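Local coordinates for nitroreductase family protein (PDB 4QLX) that probably reduces the enone 10-oxo-(11E)-octadecenoate to 10-oxooctadecanoate with NADH and a bound FMN, as part of a polyunsaturated fatty acid saturation pathway, at residues K71-V84 with N167-L181. Residues are numbered along the deposited sequence; the frame is centred on the assembly and turned at random.
With FMN (flavin mononucleotide), chain C; KTC (10-oxooctadecanoic acid), chain I.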
ATOM      1  N   LYS A  71     -19.195  -2.357  20.047  1.00 28.53           N
ATOM      2  CA  LYS A  71     -18.816  -3.752  19.896  1.00 29.03           C
ATOM      3  C   LYS A  71     -17.386  -3.879  19.362  1.00 30.64           C
ATOM      4  O   LYS A  71     -16.608  -4.713  19.820  1.00 31.52           O
ATOM      5  CB  LYS A  71     -19.798  -4.463  18.963  1.00 29.03           C
ATOM      6  CG  LYS A  71     -19.365  -5.846  18.538  1.00 36.49           C
ATOM      7  CD  LYS A  71     -19.308  -6.809  19.716  1.00 39.79           C
ATOM      8  CE  LYS A  71     -19.527  -8.237  19.240  1.00 40.08           C
ATOM      9  NZ  LYS A  71     -19.248  -9.239  20.302  1.00 45.85           N
ATOM     10  N   PHE A  72     -17.061  -3.051  18.377  1.00 29.76           N
ATOM     11  CA  PHE A  72     -15.733  -3.025  17.775  1.00 25.48           C
ATOM     12  C   PHE A  72     -14.674  -2.678  18.821  1.00 28.90           C
ATOM     13  O   PHE A  72     -13.662  -3.366  18.949  1.00 27.57           O
ATOM     14  CB  PHE A  72     -15.736  -2.019  16.623  1.00 26.91           C
ATOM     15  CG  PHE A  72     -14.418  -1.844  15.936  1.00 25.10           C
ATOM     16  CD1 PHE A  72     -13.803  -2.904  15.284  1.00 29.53           C
ATOM     17  CD2 PHE A  72     -13.824  -0.597  15.871  1.00 22.27           C
ATOM     18  CE1 PHE A  72     -12.593  -2.728  14.618  1.00 25.08           C
ATOM     19  CE2 PHE A  72     -12.608  -0.420  15.207  1.00 22.15           C
ATOM     20  CZ  PHE A  72     -12.003  -1.487  14.580  1.00 25.32           C
ATOM     21  N   LYS A  73     -14.925  -1.623  19.590  1.00 26.21           N
ATOM     22  CA  LYS A  73     -13.959  -1.159  20.588  1.00 29.20           C
ATOM     23  C   LYS A  73     -13.544  -2.221  21.602  1.00 28.41           C
ATOM     24  O   LYS A  73     -12.497  -2.097  22.230  1.00 25.36           O
ATOM     25  CB  LYS A  73     -14.505   0.056  21.326  1.00 30.09           C
ATOM     26  CG  LYS A  73     -14.491   1.292  20.475  1.00 29.59           C
ATOM     27  CD  LYS A  73     -14.511   2.549  21.303  1.00 33.33           C
ATOM     28  CE  LYS A  73     -15.813   2.729  22.036  1.00 35.37           C
ATOM     29  NZ  LYS A  73     -15.902   4.121  22.546  1.00 27.87           N
ATOM     30  N   GLN A  74     -14.343  -3.274  21.746  1.00 29.97           N
ATOM     31  CA  GLN A  74     -13.988  -4.368  22.649  1.00 31.16           C
ATOM     32  C   GLN A  74     -12.644  -5.002  22.302  1.00 31.54           C
ATOM     33  O   GLN A  74     -11.999  -5.602  23.155  1.00 32.45           O
ATOM     34  CB  GLN A  74     -15.062  -5.448  22.624  1.00 31.23           C
ATOM     35  CG  GLN A  74     -16.436  -5.010  23.087  1.00 34.45           C
ATOM     36  CD  GLN A  74     -17.411  -6.172  23.054  1.00 44.45           C
ATOM     37  OE1 GLN A  74     -17.144  -7.206  22.420  1.00 39.64           O
ATOM     38  NE2 GLN A  74     -18.535  -6.023  23.747  1.00 47.56           N
ATOM     39  N   ALA A  75     -12.241  -4.882  21.038  1.00 28.67           N
ATOM     40  CA  ALA A  75     -11.020  -5.516  20.543  1.00 29.04           C
ATOM     41  C   ALA A  75     -10.028  -4.465  20.026  1.00 28.50           C
ATOM     42  O   ALA A  75      -9.070  -4.794  19.328  1.00 29.14           O
ATOM     43  CB  ALA A  75     -11.357  -6.527  19.443  1.00 25.57           C
ATOM     44  N   VAL A  76     -10.269  -3.206  20.384  1.00 27.23           N
ATOM     45  CA  VAL A  76      -9.386  -2.098  20.008  1.00 26.31           C
ATOM     46  C   VAL A  76      -8.736  -1.526  21.261  1.00 25.48           C
ATOM     47  O   VAL A  76      -9.414  -1.362  22.269  1.00 27.57           O
ATOM     48  CB  VAL A  76     -10.167  -0.999  19.256  1.00 23.95           C
ATOM     49  CG1 VAL A  76      -9.317   0.265  19.060  1.00 20.32           C
ATOM     50  CG2 VAL A  76     -10.668  -1.534  17.906  1.00 23.99           C
ATOM     51  N   MET A  77      -7.433  -1.244  21.216  1.00 23.33           N
ATOM     52  CA  MET A  77      -6.751  -0.651  22.369  1.00 28.49           C
ATOM     53  C   MET A  77      -7.318   0.740  22.650  1.00 26.48           C
ATOM     54  O   MET A  77      -7.696   1.458  21.724  1.00 26.11           O
ATOM     55  CB  MET A  77      -5.235  -0.575  22.139  1.00 24.31           C
ATOM     56  CG  MET A  77      -4.563  -1.941  22.033  1.00 30.25           C
ATOM     57  SD  MET A  77      -2.839  -1.865  21.508  1.00 26.75           S
ATOM     58  CE  MET A  77      -2.119  -0.996  22.902  1.00 30.56           C
ATOM     59  N   LYS A  78      -7.383   1.114  23.927  1.00 27.26           N
ATOM     60  CA  LYS A  78      -8.032   2.369  24.318  1.00 25.18           C
ATOM     61  C   LYS A  78      -7.318   3.592  23.749  1.00 25.35           C
ATOM     62  O   LYS A  78      -7.942   4.622  23.500  1.00 24.50           O
ATOM     63  CB  LYS A  78      -8.147   2.466  25.848  1.00 28.77           C
ATOM     64  CG  LYS A  78      -6.837   2.358  26.639  1.00 29.47           C
ATOM     65  CD  LYS A  78      -6.870   3.339  27.820  1.00 40.84           C
ATOM     66  CE  LYS A  78      -5.886   2.989  28.922  1.00 36.91           C
ATOM     67  NZ  LYS A  78      -6.326   1.783  29.680  1.00 49.15           N
ATOM     68  N   PHE A  79      -6.016   3.466  23.508  1.00 26.04           N
ATOM     69  CA  PHE A  79      -5.253   4.516  22.839  1.00 23.82           C
ATOM     70  C   PHE A  79      -5.934   4.967  21.537  1.00 24.94           C
ATOM     71  O   PHE A  79      -5.849   6.132  21.156  1.00 25.75           O
ATOM     72  CB  PHE A  79      -3.826   4.026  22.554  1.00 27.66           C
ATOM     73  CG  PHE A  79      -2.906   5.089  22.001  1.00 27.79           C
ATOM     74  CD1 PHE A  79      -2.871   5.363  20.640  1.00 25.20           C
ATOM     75  CD2 PHE A  79      -2.066   5.800  22.844  1.00 26.74           C
ATOM     76  CE1 PHE A  79      -2.023   6.347  20.136  1.00 28.79           C
ATOM     77  CE2 PHE A  79      -1.214   6.768  22.350  1.00 29.94           C
ATOM     78  CZ  PHE A  79      -1.187   7.043  20.993  1.00 28.89           C
ATOM     79  N   ASN A  80      -6.626   4.045  20.868  1.00 25.75           N
ATOM     80  CA  ASN A  80      -7.237   4.340  19.579  1.00 23.99           C
ATOM     81  C   ASN A  80      -8.727   4.646  19.629  1.00 23.96           C
ATOM     82  O   ASN A  80      -9.376   4.756  18.596  1.00 26.09           O
ATOM     83  CB  ASN A  80      -6.974   3.178  18.623  1.00 20.37           C
ATOM     84  CG  ASN A  80      -5.524   3.083  18.252  1.00 19.16           C
ATOM     85  OD1 ASN A  80      -4.893   4.098  17.961  1.00 21.62           O
ATOM     86  ND2 ASN A  80      -4.975   1.878  18.277  1.00 20.44           N
ATOM     87  N   TYR A  81      -9.272   4.821  20.825  1.00 25.08           N
ATOM     88  CA  TYR A  81     -10.685   5.182  20.923  1.00 24.31           C
ATOM     89  C   TYR A  81     -11.048   6.537  20.267  1.00 25.01           C
ATOM     90  O   TYR A  81     -12.144   6.654  19.705  1.00 25.24           O
ATOM     91  CB  TYR A  81     -11.131   5.162  22.383  1.00 26.30           C
ATOM     92  CG  TYR A  81     -11.284   3.767  22.947  1.00 27.63           C
ATOM     93  CD1 TYR A  81     -11.109   2.649  22.145  1.00 28.84           C
ATOM     94  CD2 TYR A  81     -11.620   3.565  24.282  1.00 31.66           C
ATOM     95  CE1 TYR A  81     -11.251   1.370  22.657  1.00 27.45           C
ATOM     96  CE2 TYR A  81     -11.762   2.283  24.803  1.00 34.52           C
ATOM     97  CZ  TYR A  81     -11.580   1.191  23.980  1.00 32.95           C
ATOM     98  OH  TYR A  81     -11.723  -0.090  24.475  1.00 36.22           O
ATOM     99  N   PRO A  82     -10.150   7.557  20.307  1.00 23.83           N
ATOM    100  CA  PRO A  82     -10.505   8.814  19.620  1.00 23.40           C
ATOM    101  C   PRO A  82     -10.860   8.662  18.133  1.00 27.42           C
ATOM    102  O   PRO A  82     -11.855   9.219  17.658  1.00 24.05           O
ATOM    103  CB  PRO A  82      -9.236   9.656  19.767  1.00 26.83           C
ATOM    104  CG  PRO A  82      -8.660   9.209  21.061  1.00 25.64           C
ATOM    105  CD  PRO A  82      -8.953   7.732  21.155  1.00 24.17           C
ATOM    106  N   GLN A  83     -10.027   7.927  17.406  1.00 23.54           N
ATOM    107  CA  GLN A  83     -10.302   7.613  16.011  1.00 25.09           C
ATOM    108  C   GLN A  83     -11.623   6.870  15.849  1.00 21.08           C
ATOM    109  O   GLN A  83     -12.454   7.259  15.044  1.00 23.07           O
ATOM    110  CB  GLN A  83      -9.173   6.776  15.426  1.00 20.87           C
ATOM    111  CG  GLN A  83      -7.822   7.432  15.481  1.00 26.77           C
ATOM    112  CD  GLN A  83      -6.957   6.912  16.607  1.00 27.28           C
ATOM    113  OE1 GLN A  83      -7.292   7.048  17.788  1.00 24.60           O
ATOM    114  NE2 GLN A  83      -5.827   6.311  16.247  1.00 25.61           N
ATOM    115  N   VAL A  84     -11.824   5.809  16.622  1.00 20.93           N
ATOM    116  CA  VAL A  84     -13.039   5.019  16.479  1.00 23.04           C
ATOM    117  C   VAL A  84     -14.292   5.830  16.830  1.00 25.47           C
ATOM    118  O   VAL A  84     -15.247   5.859  16.051  1.00 24.52           O
ATOM    119  CB  VAL A  84     -13.002   3.766  17.342  1.00 24.02           C
ATOM    120  CG1 VAL A  84     -14.332   3.032  17.242  1.00 27.29           C
ATOM    121  CG2 VAL A  84     -11.853   2.865  16.909  1.00 26.98           C
ATOM    122  N   ASN A 167      -6.809   7.471   9.213  1.00 19.83           N
ATOM    123  CA  ASN A 167      -5.726   6.922  10.003  1.00 20.78           C
ATOM    124  C   ASN A 167      -5.752   5.413   9.891  1.00 21.00           C
ATOM    125  O   ASN A 167      -6.808   4.796  10.059  1.00 19.16           O
ATOM    126  CB  ASN A 167      -5.842   7.350  11.474  1.00 18.16           C
ATOM    127  CG  ASN A 167      -4.899   6.575  12.389  1.00 22.31           C
ATOM    128  OD1 ASN A 167      -5.331   5.889  13.315  1.00 23.32           O
ATOM    129  ND2 ASN A 167      -3.601   6.676  12.123  1.00 23.16           N
ATOM    130  N   ALA A 168      -4.598   4.824   9.585  1.00 20.56           N
ATOM    131  CA  ALA A 168      -4.446   3.374   9.623  1.00 17.08           C
ATOM    132  C   ALA A 168      -3.982   3.011  11.017  1.00 19.59           C
ATOM    133  O   ALA A 168      -3.224   3.768  11.635  1.00 22.83           O
ATOM    134  CB  ALA A 168      -3.453   2.883   8.551  1.00 16.59           C
ATOM    135  N   PHE A 169      -4.480   1.899  11.559  1.00 20.04           N
ATOM    136  CA  PHE A 169      -4.082   1.508  12.915  1.00 20.42           C
ATOM    137  C   PHE A 169      -4.173   0.006  13.150  1.00 20.00           C
ATOM    138  O   PHE A 169      -5.120  -0.643  12.712  1.00 25.69           O
ATOM    139  CB  PHE A 169      -4.918   2.254  13.971  1.00 19.97           C
ATOM    140  CG  PHE A 169      -6.367   1.853  14.006  1.00 20.97           C
ATOM    141  CD1 PHE A 169      -7.297   2.514  13.215  1.00 18.54           C
ATOM    142  CD2 PHE A 169      -6.800   0.830  14.837  1.00 19.96           C
ATOM    143  CE1 PHE A 169      -8.628   2.162  13.245  1.00 23.47           C
ATOM    144  CE2 PHE A 169      -8.132   0.463  14.869  1.00 23.59           C
ATOM    145  CZ  PHE A 169      -9.054   1.134  14.067  1.00 24.79           C
ATOM    146  N   SER A 170      -3.176  -0.542  13.841  1.00 18.09           N
ATOM    147  CA  SER A 170      -3.181  -1.953  14.198  1.00 20.37           C
ATOM    148  C   SER A 170      -3.040  -2.133  15.703  1.00 24.78           C
ATOM    149  O   SER A 170      -2.747  -3.233  16.171  1.00 27.46           O
ATOM    150  CB  SER A 170      -2.062  -2.698  13.467  1.00 26.81           C
ATOM    151  OG  SER A 170      -0.791  -2.227  13.897  1.00 30.35           O
ATOM    152  N   GLY A 171      -3.272  -1.055  16.457  1.00 21.67           N
ATOM    153  CA  GLY A 171      -3.259  -1.125  17.910  1.00 22.32           C
ATOM    154  C   GLY A 171      -4.535  -1.795  18.372  1.00 25.66           C
ATOM    155  O   GLY A 171      -5.492  -1.123  18.773  1.00 23.06           O
ATOM    156  N   ILE A 172      -4.565  -3.124  18.277  1.00 24.55           N
ATOM    157  CA  ILE A 172      -5.778  -3.882  18.550  1.00 26.07           C
ATOM    158  C   ILE A 172      -5.501  -5.113  19.389  1.00 28.17           C
ATOM    159  O   ILE A 172      -4.358  -5.472  19.620  1.00 29.29           O
ATOM    160  CB  ILE A 172      -6.467  -4.319  17.245  1.00 21.25           C
ATOM    161  CG1 ILE A 172      -5.525  -5.206  16.418  1.00 24.66           C
ATOM    162  CG2 ILE A 172      -6.899  -3.101  16.443  1.00 21.58           C
ATOM    163  CD1 ILE A 172      -6.170  -5.808  15.160  1.00 24.05           C
ATOM    164  N   ASP A 173      -6.566  -5.750  19.853  1.00 31.57           N
ATOM    165  CA  ASP A 173      -6.468  -7.036  20.524  1.00 30.24           C
ATOM    166  C   ASP A 173      -6.488  -8.133  19.459  1.00 31.43           C
ATOM    167  O   ASP A 173      -7.550  -8.519  18.973  1.00 31.15           O
ATOM    168  CB  ASP A 173      -7.617  -7.200  21.523  1.00 35.23           C
ATOM    169  CG  ASP A 173      -7.494  -8.457  22.372  1.00 36.31           C
ATOM    170  OD1 ASP A 173      -7.060  -9.509  21.866  1.00 36.63           O
ATOM    171  OD2 ASP A 173      -7.837  -8.392  23.565  1.00 40.58           O
ATOM    172  N   PHE A 174      -5.315  -8.644  19.109  1.00 28.00           N
ATOM    173  CA  PHE A 174      -5.213  -9.555  17.976  1.00 34.22           C
ATOM    174  C   PHE A 174      -5.845 -10.919  18.230  1.00 34.02           C
ATOM    175  O   PHE A 174      -6.194 -11.622  17.290  1.00 32.88           O
ATOM    176  CB  PHE A 174      -3.753  -9.726  17.573  1.00 29.53           C
ATOM    177  CG  PHE A 174      -3.211  -8.562  16.797  1.00 34.81           C
ATOM    178  CD1 PHE A 174      -3.367  -8.501  15.419  1.00 31.70           C
ATOM    179  CD2 PHE A 174      -2.554  -7.522  17.440  1.00 32.71           C
ATOM    180  CE1 PHE A 174      -2.879  -7.425  14.696  1.00 29.12           C
ATOM    181  CE2 PHE A 174      -2.065  -6.446  16.719  1.00 32.92           C
ATOM    182  CZ  PHE A 174      -2.227  -6.399  15.346  1.00 29.75           C
ATOM    183  N   GLU A 175      -6.016 -11.286  19.494  1.00 35.60           N
ATOM    184  CA  GLU A 175      -6.633 -12.566  19.814  1.00 37.22           C
ATOM    185  C   GLU A 175      -8.157 -12.452  19.854  1.00 35.13           C
ATOM    186  O   GLU A 175      -8.847 -13.464  19.858  1.00 43.78           O
ATOM    187  CB  GLU A 175      -6.102 -13.121  21.147  1.00 36.27           C
ATOM    188  CG  GLU A 175      -4.571 -13.141  21.274  1.00 42.30           C
ATOM    189  CD  GLU A 175      -3.955 -11.770  21.587  1.00 48.53           C
ATOM    190  OE1 GLU A 175      -4.679 -10.880  22.094  1.00 47.82           O
ATOM    191  OE2 GLU A 175      -2.745 -11.581  21.306  1.00 48.58           O
ATOM    192  N   LYS A 176      -8.679 -11.227  19.852  1.00 30.89           N
ATOM    193  CA  LYS A 176     -10.119 -11.001  20.027  1.00 31.58           C
ATOM    194  C   LYS A 176     -10.824 -10.402  18.821  1.00 29.54           C
ATOM    195  O   LYS A 176     -12.054 -10.486  18.718  1.00 26.85           O
ATOM    196  CB  LYS A 176     -10.378 -10.075  21.224  1.00 34.65           C
ATOM    197  CG  LYS A 176     -10.411 -10.759  22.562  1.00 34.28           C
ATOM    198  CD  LYS A 176     -10.762  -9.763  23.661  1.00 38.96           C
ATOM    199  CE  LYS A 176     -12.131  -9.146  23.440  1.00 38.06           C
ATOM    200  NZ  LYS A 176     -12.455  -8.133  24.484  1.00 45.57           N
ATOM    201  N   MET A 177     -10.068  -9.777  17.921  1.00 27.49           N
ATOM    202  CA  MET A 177     -10.687  -8.987  16.861  1.00 26.34           C
ATOM    203  C   MET A 177     -11.562  -9.816  15.921  1.00 26.44           C
ATOM    204  O   MET A 177     -12.677  -9.416  15.603  1.00 26.23           O
ATOM    205  CB  MET A 177      -9.630  -8.241  16.050  1.00 25.18           C
ATOM    206  CG  MET A 177     -10.218  -7.364  14.938  1.00 24.74           C
ATOM    207  SD  MET A 177     -11.446  -6.143  15.484  1.00 24.31           S
ATOM    208  CE  MET A 177     -10.402  -4.928  16.284  1.00 24.29           C
ATOM    209  N   ILE A 178     -11.069 -10.962  15.473  1.00 27.06           N
ATOM    210  CA  ILE A 178     -11.831 -11.746  14.505  1.00 27.80           C
ATOM    211  C   ILE A 178     -13.171 -12.209  15.093  1.00 25.68           C
ATOM    212  O   ILE A 178     -14.207 -12.048  14.445  1.00 28.59           O
ATOM    213  CB  ILE A 178     -11.020 -12.961  13.971  1.00 29.46           C
ATOM    214  CG1 ILE A 178      -9.837 -12.484  13.130  1.00 26.22           C
ATOM    215  CG2 ILE A 178     -11.902 -13.887  13.135  1.00 31.32           C
ATOM    216  CD1 ILE A 178     -10.220 -11.613  11.945  1.00 25.41           C
ATOM    217  N   PRO A 179     -13.172 -12.767  16.316  1.00 26.57           N
ATOM    218  CA  PRO A 179     -14.486 -13.161  16.836  1.00 29.37           C
ATOM    219  C   PRO A 179     -15.384 -11.963  17.121  1.00 30.36           C
ATOM    220  O   PRO A 179     -16.590 -12.044  16.885  1.00 31.52           O
ATOM    221  CB  PRO A 179     -14.142 -13.914  18.123  1.00 32.15           C
ATOM    222  CG  PRO A 179     -12.738 -14.380  17.926  1.00 33.31           C
ATOM    223  CD  PRO A 179     -12.082 -13.267  17.174  1.00 30.68           C
ATOM    224  N   THR A 180     -14.798 -10.867  17.599  1.00 27.80           N
ATOM    225  CA  THR A 180     -15.527  -9.613  17.805  1.00 30.85           C
ATOM    226  C   THR A 180     -16.233  -9.152  16.533  1.00 30.99           C
ATOM    227  O   THR A 180     -17.326  -8.603  16.590  1.00 30.58           O
ATOM    228  CB  THR A 180     -14.579  -8.485  18.299  1.00 32.36           C
ATOM    229  OG1 THR A 180     -14.078  -8.817  19.600  1.00 32.65           O
ATOM    230  CG2 THR A 180     -15.302  -7.141  18.371  1.00 29.86           C
ATOM    231  N   LEU A 181     -15.618  -9.394  15.377  1.00 28.93           N
ATOM    232  CA  LEU A 181     -16.219  -8.996  14.105  1.00 27.47           C
ATOM    233  C   LEU A 181     -17.197 -10.057  13.581  1.00 31.54           C
ATOM    234  O   LEU A 181     -17.883  -9.844  12.582  1.00 28.98           O
ATOM    235  CB  LEU A 181     -15.130  -8.723  13.061  1.00 28.20           C
ATOM    236  CG  LEU A 181     -14.140  -7.588  13.352  1.00 26.64           C
ATOM    237  CD1 LEU A 181     -13.080  -7.501  12.264  1.00 27.47           C
ATOM    238  CD2 LEU A 181     -14.850  -6.256  13.500  1.00 25.82           C
TER
HETATM  239  N1  FMN C 301      -1.700   5.394  14.696  1.00 20.93           N
HETATM  240  C2  FMN C 301      -2.348   5.350  15.913  1.00 22.16           C
HETATM  241  O2  FMN C 301      -2.673   6.385  16.480  1.00 24.40           O
HETATM  242  N3  FMN C 301      -2.644   4.156  16.515  1.00 23.84           N
HETATM  243  C4  FMN C 301      -2.291   2.983  15.890  1.00 22.66           C
HETATM  244  O4  FMN C 301      -2.540   1.910  16.423  1.00 19.85           O
HETATM  245  C4A FMN C 301      -1.628   3.016  14.675  1.00 22.25           C
HETATM  246  N5  FMN C 301      -1.279   1.836  14.069  1.00 26.56           N
HETATM  247  C5A FMN C 301      -0.645   1.836  12.850  1.00 23.14           C
HETATM  248  C6  FMN C 301      -0.333   0.611  12.291  1.00 25.95           C
HETATM  249  C7  FMN C 301       0.299   0.561  11.062  1.00 27.20           C
HETATM  250  C7M FMN C 301       0.636  -0.756  10.438  1.00 22.85           C
HETATM  251  C8  FMN C 301       0.617   1.739  10.410  1.00 26.73           C
HETATM  252  C8M FMN C 301       1.290   1.628   9.082  1.00 23.43           C
HETATM  253  C9  FMN C 301       0.298   2.980  10.974  1.00 22.83           C
HETATM  254  C9A FMN C 301      -0.341   3.033  12.215  1.00 21.88           C
HETATM  255  N10 FMN C 301      -0.681   4.239  12.845  1.00 22.42           N
HETATM  256  C10 FMN C 301      -1.329   4.219  14.067  1.00 22.39           C
HETATM  257  C1' FMN C 301      -0.378   5.581  12.227  1.00 17.32           C
HETATM  258  C2' FMN C 301       1.138   5.865  12.331  1.00 23.00           C
HETATM  259  O2' FMN C 301       1.495   6.226  13.648  1.00 20.43           O
HETATM  260  C3' FMN C 301       1.593   6.953  11.361  1.00 22.04           C
HETATM  261  O3' FMN C 301       1.452   6.452  10.042  1.00 20.19           O
HETATM  262  C4' FMN C 301       3.057   7.383  11.532  1.00 23.19           C
HETATM  263  O4' FMN C 301       3.307   7.980  12.787  1.00 23.78           O
HETATM  264  C5' FMN C 301       3.452   8.362  10.428  1.00 21.15           C
HETATM  265  O5' FMN C 301       2.623   9.504  10.440  1.00 19.51           O
HETATM  266  P   FMN C 301       1.743   9.879   9.140  1.00 20.59           P
HETATM  267  O1P FMN C 301       0.945  11.114   9.500  1.00 19.07           O
HETATM  268  O2P FMN C 301       0.816   8.726   8.795  1.00 21.75           O
HETATM  269  O3P FMN C 301       2.635  10.172   7.955  1.00 19.25           O
HETATM  270  O1  KTC I 301      -1.373  13.964  19.494  1.00 53.03           O
HETATM  271  C17 KTC I 301      -1.179  13.298  18.478  1.00 47.30           C
HETATM  272  O   KTC I 301      -1.490  13.798  17.280  1.00 51.59           O
HETATM  273  C16 KTC I 301      -0.580  11.917  18.573  1.00 41.81           C
HETATM  274  C15 KTC I 301       0.701  11.879  17.753  1.00 34.15           C
HETATM  275  C14 KTC I 301       0.838  10.544  17.035  1.00 35.42           C
HETATM  276  C13 KTC I 301       0.989   9.398  18.025  1.00 33.70           C
HETATM  277  C12 KTC I 301       1.244   8.084  17.305  1.00 27.05           C
HETATM  278  C11 KTC I 301       1.801   7.050  18.275  1.00 30.35           C
HETATM  279  C10 KTC I 301       2.057   5.715  17.574  1.00 26.96           C
HETATM  280  C9  KTC I 301       0.753   5.001  17.259  1.00 24.56           C
HETATM  281  C8  KTC I 301       1.078   3.820  16.381  1.00 24.35           C
HETATM  282  O2  KTC I 301       1.528   3.992  15.251  1.00 20.87           O
HETATM  283  C7  KTC I 301       0.858   2.426  16.915  1.00 25.71           C
HETATM  284  C6  KTC I 301       1.278   1.424  15.849  1.00 28.51           C
HETATM  285  C5  KTC I 301       0.513   0.124  16.030  1.00 27.90           C
HETATM  286  C4  KTC I 301       1.337  -0.861  16.845  1.00 28.83           C
HETATM  287  C3  KTC I 301       0.386  -1.815  17.542  1.00 34.96           C
HETATM  288  C2  KTC I 301       0.907  -3.241  17.493  1.00 38.87           C
HETATM  289  C1  KTC I 301       0.406  -4.041  18.696  1.00 39.87           C
HETATM  290  C   KTC I 301      -1.099  -3.972  18.872  1.00 37.05           C
HETATM  291  O   HOH W   1     -15.369  -9.204  22.288  1.00 38.78           O
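N80 reaches G171 and the flavin with one flat amide. Its ND2 donates to G171 O (3.1 Å) on a lone pair in the carbonyl plane and to FMN O4, while OD1 accepts from FMN N3 (2.7 Å). Replacing N80 by an alanine is likely to leave FMN N3 and O4 without these partners, G171 O short of one of its two donors here and Q83 NE2 without its N80 acceptor. Q83 NE2 gives a nearly straight bond (173°) to N167 OD1, from above that carbonyl plane, and a second, more bent one to N80 OD1, which steadies that amide. With S170 N donating to FMN N5, the contact walls the FMN and product pocket of this nitroreductase-family protein. M77 lies along G171, its SD 3.8 Å from the terminal carbon C of the oxo fatty acid; F128 of the second subunit meets F79 edge-to-face. V76 and I172 form a single beta bridge, flanked by M77 N to G171 O and D173 N to A75 O (2.7 Å).

The buried apolar part is tight: F72, anti at chi1 (178°), swings its ring back to meet F169 edge to edge. M177 CE packs 3.5 Å from F72 CE1 and 3.7 Å from A75 CB, which also touches T180; M177 SD makes an oblique Met-aromatic contact with F72. The solvent side (K71, Q74, K176) is looser: K176 NZ holds Q74 O (2.9 Å), and a water bridges Q74 OE1 and T180 OG1.

The 73-80 connection and flanking helix ends pack on the end of strand 165-169, its following loop and helix 177-181; F72, I172, M177 and L181 touch F92 of strand 89-96, and F169 pairs with G193 of strand 188-197.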